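Local coordinates for periplasmic cell division protein (SufI) (Aquifex aeolicus, PDB 6SYY), which probably oxidises its substrates as a copper-binding multicopper oxidase, with a methionine-rich loop that has a role in catalysis, at residues A[103-117]-A[135-149]. Sequence-based numbering, arbitrary orientation.
Sequences FSADFVNNSGEDSII and AVKDGETYSYPDFTI
Val-136 O takes two hydrogen bonds from segment 103-117. Asn-109 ND2 lies 3.0 Å from Val-136 O, above its carbonyl plane, and Ser-115 N adds a straighter bond. The Asn-109 side chain extends away from its own backbone N (chi1 -174°), which carries the amide toward residues 135-149. Asn-109 ND2 also donates to Glu-113 O at 2.7 Å. OD1 accepts from Ser-111 N, forming an Asx turn, and from Ser-111 OG. With an alanine here, Val-136 O and Glu-113 O would each probably lose a donor, and the turn at Ser-111 would be likely to shift. Just past this turn, Gly-112 N donates to Asp-138 OD1 at 2.8 Å, from above the carboxylate plane. Strands 105-110 and 141-143 run antiparallel, with Phe-107 and Tyr-142 as a hydrogen-bonded pair, in the first cupredoxin-like domain of the multicopper oxidase fold. The Tyr-144 ring has Ala-105 O at its edge and Tyr-142 CD2 over one face. Tyr-144 OH donates to a lone pair of Ile-117 O at 2.6 Å, one residue before the copper ligand His-118. Ile-116 CD1 touches this OH and lies 3.6 Å from Tyr-142 CD2. Asp-106 and Asp-146 both form salt bridges with Arg-62.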
loop_
_atom_site.group_PDB
_atom_site.type_symbol
_atom_site.label_atom_id
_atom_site.label_comp_id
_atom_site.label_asym_id
_atom_site.label_seq_id
_atom_site.Cartn_x
_atom_site.Cartn_y
_atom_site.Cartn_z
ATOM N N PHE A 103 1.624 18.475 -8.837
ATOM C CA PHE A 103 2.319 17.225 -9.128
ATOM C C PHE A 103 2.375 17.067 -10.645
ATOM O O PHE A 103 1.350 16.797 -11.280
ATOM C CB PHE A 103 1.586 16.063 -8.453
ATOM C CG PHE A 103 2.253 14.722 -8.611
ATOM C CD1 PHE A 103 1.798 13.813 -9.552
ATOM C CD2 PHE A 103 3.310 14.359 -7.797
ATOM C CE1 PHE A 103 2.394 12.572 -9.692
ATOM C CE2 PHE A 103 3.916 13.120 -7.935
ATOM C CZ PHE A 103 3.456 12.226 -8.884
ATOM N N SER A 104 3.562 17.247 -11.227
ATOM C CA SER A 104 3.767 17.235 -12.680
ATOM C C SER A 104 4.704 16.083 -13.039
ATOM O O SER A 104 5.924 16.255 -13.057
ATOM C CB SER A 104 4.343 18.572 -13.156
ATOM O OG SER A 104 3.581 19.663 -12.678
ATOM N N ALA A 105 4.141 14.917 -13.350
ATOM C CA ALA A 105 4.936 13.715 -13.577
ATOM C C ALA A 105 4.793 13.222 -15.009
ATOM O O ALA A 105 3.701 13.253 -15.584
ATOM C CB ALA A 105 4.540 12.592 -12.615
ATOM N N ASP A 106 5.911 12.770 -15.578
ATOM C CA ASP A 106 5.937 12.054 -16.846
ATOM C C ASP A 106 6.482 10.660 -16.594
ATOM O O ASP A 106 7.573 10.510 -16.031
ATOM C CB ASP A 106 6.806 12.759 -17.895
ATOM C CG ASP A 106 6.504 14.233 -18.011
ATOM O OD1 ASP A 106 7.405 15.048 -17.717
ATOM O OD2 ASP A 106 5.363 14.575 -18.380
ATOM N N PHE A 107 5.725 9.647 -16.999
ATOM C CA PHE A 107 6.183 8.268 -16.918
ATOM C C PHE A 107 6.837 7.885 -18.238
ATOM O O PHE A 107 6.174 7.869 -19.281
ATOM C CB PHE A 107 5.028 7.323 -16.598
ATOM C CG PHE A 107 5.361 5.874 -16.809
ATOM C CD1 PHE A 107 6.510 5.324 -16.257
ATOM C CD2 PHE A 107 4.529 5.059 -17.560
ATOM C CE1 PHE A 107 6.824 3.986 -16.451
ATOM C CE2 PHE A 107 4.832 3.719 -17.757
ATOM C CZ PHE A 107 5.980 3.183 -17.203
ATOM N N VAL A 108 8.128 7.579 -18.193
ATOM C CA VAL A 108 8.865 7.091 -19.353
ATOM C C VAL A 108 9.019 5.584 -19.204
ATOM O O VAL A 108 9.586 5.103 -18.214
ATOM C CB VAL A 108 10.227 7.785 -19.483
ATOM C CG1 VAL A 108 10.905 7.373 -20.778
ATOM C CG2 VAL A 108 10.052 9.292 -19.404
ATOM N N ASN A 109 8.517 4.836 -20.181
ATOM C CA ASN A 109 8.397 3.384 -20.074
ATOM C C ASN A 109 9.511 2.717 -20.874
ATOM O O ASN A 109 9.451 2.647 -22.104
ATOM C CB ASN A 109 7.025 2.924 -20.556
ATOM C CG ASN A 109 6.797 1.441 -20.335
ATOM O OD1 ASN A 109 7.540 0.790 -19.596
ATOM N ND2 ASN A 109 5.762 0.900 -20.966
ATOM N N ASN A 110 10.521 2.211 -20.171
ATOM C CA ASN A 110 11.545 1.357 -20.761
ATOM C C ASN A 110 11.507 -0.035 -20.137
ATOM O O ASN A 110 12.527 -0.721 -20.066
ATOM C CB ASN A 110 12.934 1.977 -20.605
ATOM C CG ASN A 110 13.083 3.279 -21.370
ATOM O OD1 ASN A 110 12.402 3.507 -22.368
ATOM N ND2 ASN A 110 13.986 4.139 -20.906
ATOM N N SER A 111 10.331 -0.453 -19.670
ATOM C CA SER A 111 10.188 -1.733 -18.989
ATOM C C SER A 111 10.079 -2.915 -19.943
ATOM O O SER A 111 10.142 -4.061 -19.484
ATOM C CB SER A 111 8.959 -1.707 -18.078
ATOM O OG SER A 111 7.763 -1.687 -18.838
ATOM N N GLY A 112 9.911 -2.678 -21.245
ATOM C CA GLY A 112 9.795 -3.751 -22.208
ATOM C C GLY A 112 8.380 -4.180 -22.540
ATOM O O GLY A 112 8.196 -5.001 -23.447
ATOM N N GLU A 113 7.377 -3.655 -21.843
ATOM C CA GLU A 113 5.987 -3.977 -22.127
ATOM C C GLU A 113 5.128 -2.785 -21.728
ATOM O O GLU A 113 5.623 -1.800 -21.171
ATOM C CB GLU A 113 5.555 -5.248 -21.389
ATOM C CG GLU A 113 5.789 -5.195 -19.890
ATOM C CD GLU A 113 5.291 -6.437 -19.181
ATOM O OE1 GLU A 113 4.064 -6.668 -19.175
ATOM O OE2 GLU A 113 6.127 -7.189 -18.637
ATOM N N ASP A 114 3.830 -2.881 -22.017
ATOM C CA ASP A 114 2.893 -1.840 -21.610
ATOM C C ASP A 114 2.947 -1.633 -20.102
ATOM O O ASP A 114 3.096 -2.587 -19.331
ATOM C CB ASP A 114 1.465 -2.206 -22.027
ATOM C CG ASP A 114 1.279 -2.236 -23.530
ATOM O OD1 ASP A 114 2.291 -2.182 -24.261
ATOM O OD2 ASP A 114 0.115 -2.307 -23.977
ATOM N N SER A 115 2.824 -0.380 -19.676
ATOM C CA SER A 115 2.832 -0.092 -18.248
ATOM C C SER A 115 2.266 1.299 -18.001
ATOM O O SER A 115 2.122 2.113 -18.918
ATOM C CB SER A 115 4.242 -0.214 -17.659
ATOM O OG SER A 115 4.198 -0.107 -16.244
ATOM N N ILE A 116 1.949 1.552 -16.731
ATOM C CA ILE A 116 1.475 2.849 -16.268
ATOM C C ILE A 116 1.675 2.862 -14.762
ATOM O O ILE A 116 1.567 1.827 -14.106
ATOM C CB ILE A 116 -0.007 3.088 -16.660
ATOM C CG1 ILE A 116 -0.429 4.525 -16.339
ATOM C CG2 ILE A 116 -0.928 2.083 -15.976
ATOM C CD1 ILE A 116 0.098 5.546 -17.330
ATOM N N ILE A 117 1.996 4.028 -14.215
ATOM C CA ILE A 117 2.184 4.164 -12.775
ATOM C C ILE A 117 0.856 4.547 -12.148
ATOM O O ILE A 117 0.198 5.493 -12.594
ATOM C CB ILE A 117 3.259 5.213 -12.445
ATOM C CG1 ILE A 117 4.550 4.935 -13.212
ATOM C CG2 ILE A 117 3.526 5.233 -10.947
ATOM C CD1 ILE A 117 5.627 5.962 -12.956
ATOM N N ALA A 135 -2.308 2.921 -20.224
ATOM C CA ALA A 135 -0.994 2.298 -20.275
ATOM C C ALA A 135 -0.338 2.562 -21.623
ATOM O O ALA A 135 -0.999 2.572 -22.665
ATOM C CB ALA A 135 -1.109 0.795 -20.022
ATOM N N VAL A 136 0.967 2.801 -21.595
ATOM C CA VAL A 136 1.721 3.145 -22.792
ATOM C C VAL A 136 2.672 2.004 -23.122
ATOM O O VAL A 136 3.095 1.242 -22.243
ATOM C CB VAL A 136 2.487 4.473 -22.618
ATOM C CG1 VAL A 136 1.519 5.596 -22.311
ATOM C CG2 VAL A 136 3.525 4.347 -21.514
ATOM N N LYS A 137 3.004 1.891 -24.405
ATOM C CA LYS A 137 3.881 0.836 -24.881
ATOM C C LYS A 137 5.331 1.113 -24.473
ATOM O O LYS A 137 5.687 2.216 -24.048
ATOM C CB LYS A 137 3.778 0.709 -26.401
ATOM C CG LYS A 137 2.385 0.372 -26.917
ATOM C CD LYS A 137 2.372 0.283 -28.436
ATOM C CE LYS A 137 1.119 -0.417 -28.944
ATOM N NZ LYS A 137 -0.123 0.271 -28.501
ATOM N N ASP A 138 6.170 0.085 -24.600
ATOM C CA ASP A 138 7.600 0.251 -24.361
ATOM C C ASP A 138 8.159 1.306 -25.309
ATOM O O ASP A 138 7.815 1.347 -26.492
ATOM C CB ASP A 138 8.336 -1.084 -24.546
ATOM C CG ASP A 138 9.849 -0.963 -24.348
ATOM O OD1 ASP A 138 10.298 -0.708 -23.206
ATOM O OD2 ASP A 138 10.593 -1.135 -25.338
ATOM N N GLY A 139 9.016 2.175 -24.773
ATOM C CA GLY A 139 9.519 3.317 -25.503
ATOM C C GLY A 139 8.626 4.537 -25.472
ATOM O O GLY A 139 9.044 5.601 -25.945
ATOM N N GLU A 140 7.419 4.431 -24.926
ATOM C CA GLU A 140 6.476 5.537 -24.904
ATOM C C GLU A 140 6.458 6.218 -23.540
ATOM O O GLU A 140 6.987 5.716 -22.544
ATOM C CB GLU A 140 5.069 5.059 -25.286
ATOM C CG GLU A 140 4.861 4.932 -26.800
ATOM C CD GLU A 140 3.451 4.513 -27.178
ATOM O OE1 GLU A 140 2.645 4.210 -26.265
ATOM O OE2 GLU A 140 3.154 4.487 -28.392
ATOM N N THR A 141 5.828 7.387 -23.511
ATOM C CA THR A 141 5.773 8.226 -22.323
ATOM C C THR A 141 4.326 8.601 -22.054
ATOM O O THR A 141 3.606 8.997 -22.978
ATOM C CB THR A 141 6.624 9.491 -22.505
ATOM O OG1 THR A 141 8.009 9.131 -22.599
ATOM C CG2 THR A 141 6.428 10.449 -21.340
ATOM N N TYR A 142 3.895 8.469 -20.801
ATOM C CA TYR A 142 2.603 8.998 -20.386
ATOM C C TYR A 142 2.837 10.245 -19.547
ATOM O O TYR A 142 3.415 10.170 -18.459
ATOM C CB TYR A 142 1.772 7.983 -19.603
ATOM C CG TYR A 142 0.378 8.506 -19.350
ATOM C CD1 TYR A 142 -0.566 8.522 -20.365
ATOM C CD2 TYR A 142 0.019 9.024 -18.114
ATOM C CE1 TYR A 142 -1.838 9.014 -20.152
ATOM C CE2 TYR A 142 -1.250 9.520 -17.893
ATOM C CZ TYR A 142 -2.173 9.512 -18.916
ATOM O OH TYR A 142 -3.439 10.006 -18.703
ATOM N N SER A 143 2.384 11.383 -20.061
ATOM C CA SER A 143 2.453 12.649 -19.347
ATOM C C SER A 143 1.183 12.799 -18.522
ATOM O O SER A 143 0.095 13.001 -19.074
ATOM C CB SER A 143 2.611 13.804 -20.327
ATOM O OG SER A 143 2.397 15.039 -19.675
ATOM N N TYR A 144 1.313 12.688 -17.213
ATOM C CA TYR A 144 0.177 12.888 -16.330
ATOM C C TYR A 144 -0.179 14.366 -16.298
ATOM O O TYR A 144 0.676 15.189 -15.945
ATOM C CB TYR A 144 0.500 12.400 -14.924
ATOM C CG TYR A 144 0.730 10.916 -14.818
ATOM C CD1 TYR A 144 1.964 10.359 -15.128
ATOM C CD2 TYR A 144 -0.287 10.071 -14.397
ATOM C CE1 TYR A 144 2.176 9.002 -15.030
ATOM C CE2 TYR A 144 -0.084 8.714 -14.292
ATOM C CZ TYR A 144 1.148 8.183 -14.608
ATOM O OH TYR A 144 1.340 6.825 -14.502
ATOM N N PRO A 145 -1.401 14.750 -16.660
ATOM C CA PRO A 145 -1.811 16.149 -16.495
ATOM C C PRO A 145 -1.584 16.619 -15.065
ATOM O O PRO A 145 -1.758 15.861 -14.107
ATOM C CB PRO A 145 -3.301 16.125 -16.855
ATOM C CG PRO A 145 -3.456 14.938 -17.747
ATOM C CD PRO A 145 -2.460 13.923 -17.268
ATOM N N ASP A 146 -1.168 17.879 -14.930
ATOM C CA ASP A 146 -0.961 18.471 -13.615
ATOM C C ASP A 146 -2.192 18.283 -12.740
ATOM O O ASP A 146 -3.328 18.339 -13.217
ATOM C CB ASP A 146 -0.654 19.967 -13.745
ATOM C CG ASP A 146 0.737 20.241 -14.284
ATOM O OD1 ASP A 146 1.473 19.272 -14.566
ATOM O OD2 ASP A 146 1.094 21.436 -14.420
ATOM N N PHE A 147 -1.961 18.046 -11.451
ATOM C CA PHE A 147 -3.045 18.103 -10.484
ATOM C C PHE A 147 -2.471 18.481 -9.128
ATOM O O PHE A 147 -1.259 18.436 -8.907
ATOM C CB PHE A 147 -3.828 16.782 -10.417
ATOM C CG PHE A 147 -3.028 15.616 -9.910
ATOM C CD1 PHE A 147 -2.163 14.934 -10.750
ATOM C CD2 PHE A 147 -3.162 15.187 -8.598
ATOM C CE1 PHE A 147 -1.435 13.852 -10.290
ATOM C CE2 PHE A 147 -2.435 14.106 -8.126
ATOM C CZ PHE A 147 -1.567 13.438 -8.975
ATOM N N THR A 148 -3.364 18.878 -8.227
ATOM C CA THR A 148 -2.985 19.305 -6.889
ATOM C C THR A 148 -3.077 18.132 -5.918
ATOM O O THR A 148 -4.064 17.390 -5.920
ATOM C CB THR A 148 -3.890 20.447 -6.421
ATOM O OG1 THR A 148 -3.833 21.523 -7.365
ATOM C CG2 THR A 148 -3.453 20.954 -5.055
ATOM N N ILE A 149 -2.047 17.970 -5.093
ATOM C CA ILE A 149 -2.072 16.978 -4.022
ATOM C C ILE A 149 -3.043 17.466 -2.949
ATOM O O ILE A 149 -2.796 18.487 -2.301
ATOM C CB ILE A 149 -0.676 16.746 -3.439
ATOM C CG1 ILE A 149 0.290 16.292 -4.539
ATOM C CG2 ILE A 149 -0.741 15.736 -2.303
ATOM C CD1 ILE A 149 -0.212 15.106 -5.333
HETATM O O HOH W 1 1.246 14.922 -13.099
HETATM O O HOH W 2 4.808 16.160 -20.318
HETATM O O HOH W 3 4.892 -2.483 -25.212
HETATM O O HOH W 4 -0.927 -0.196 -25.749
#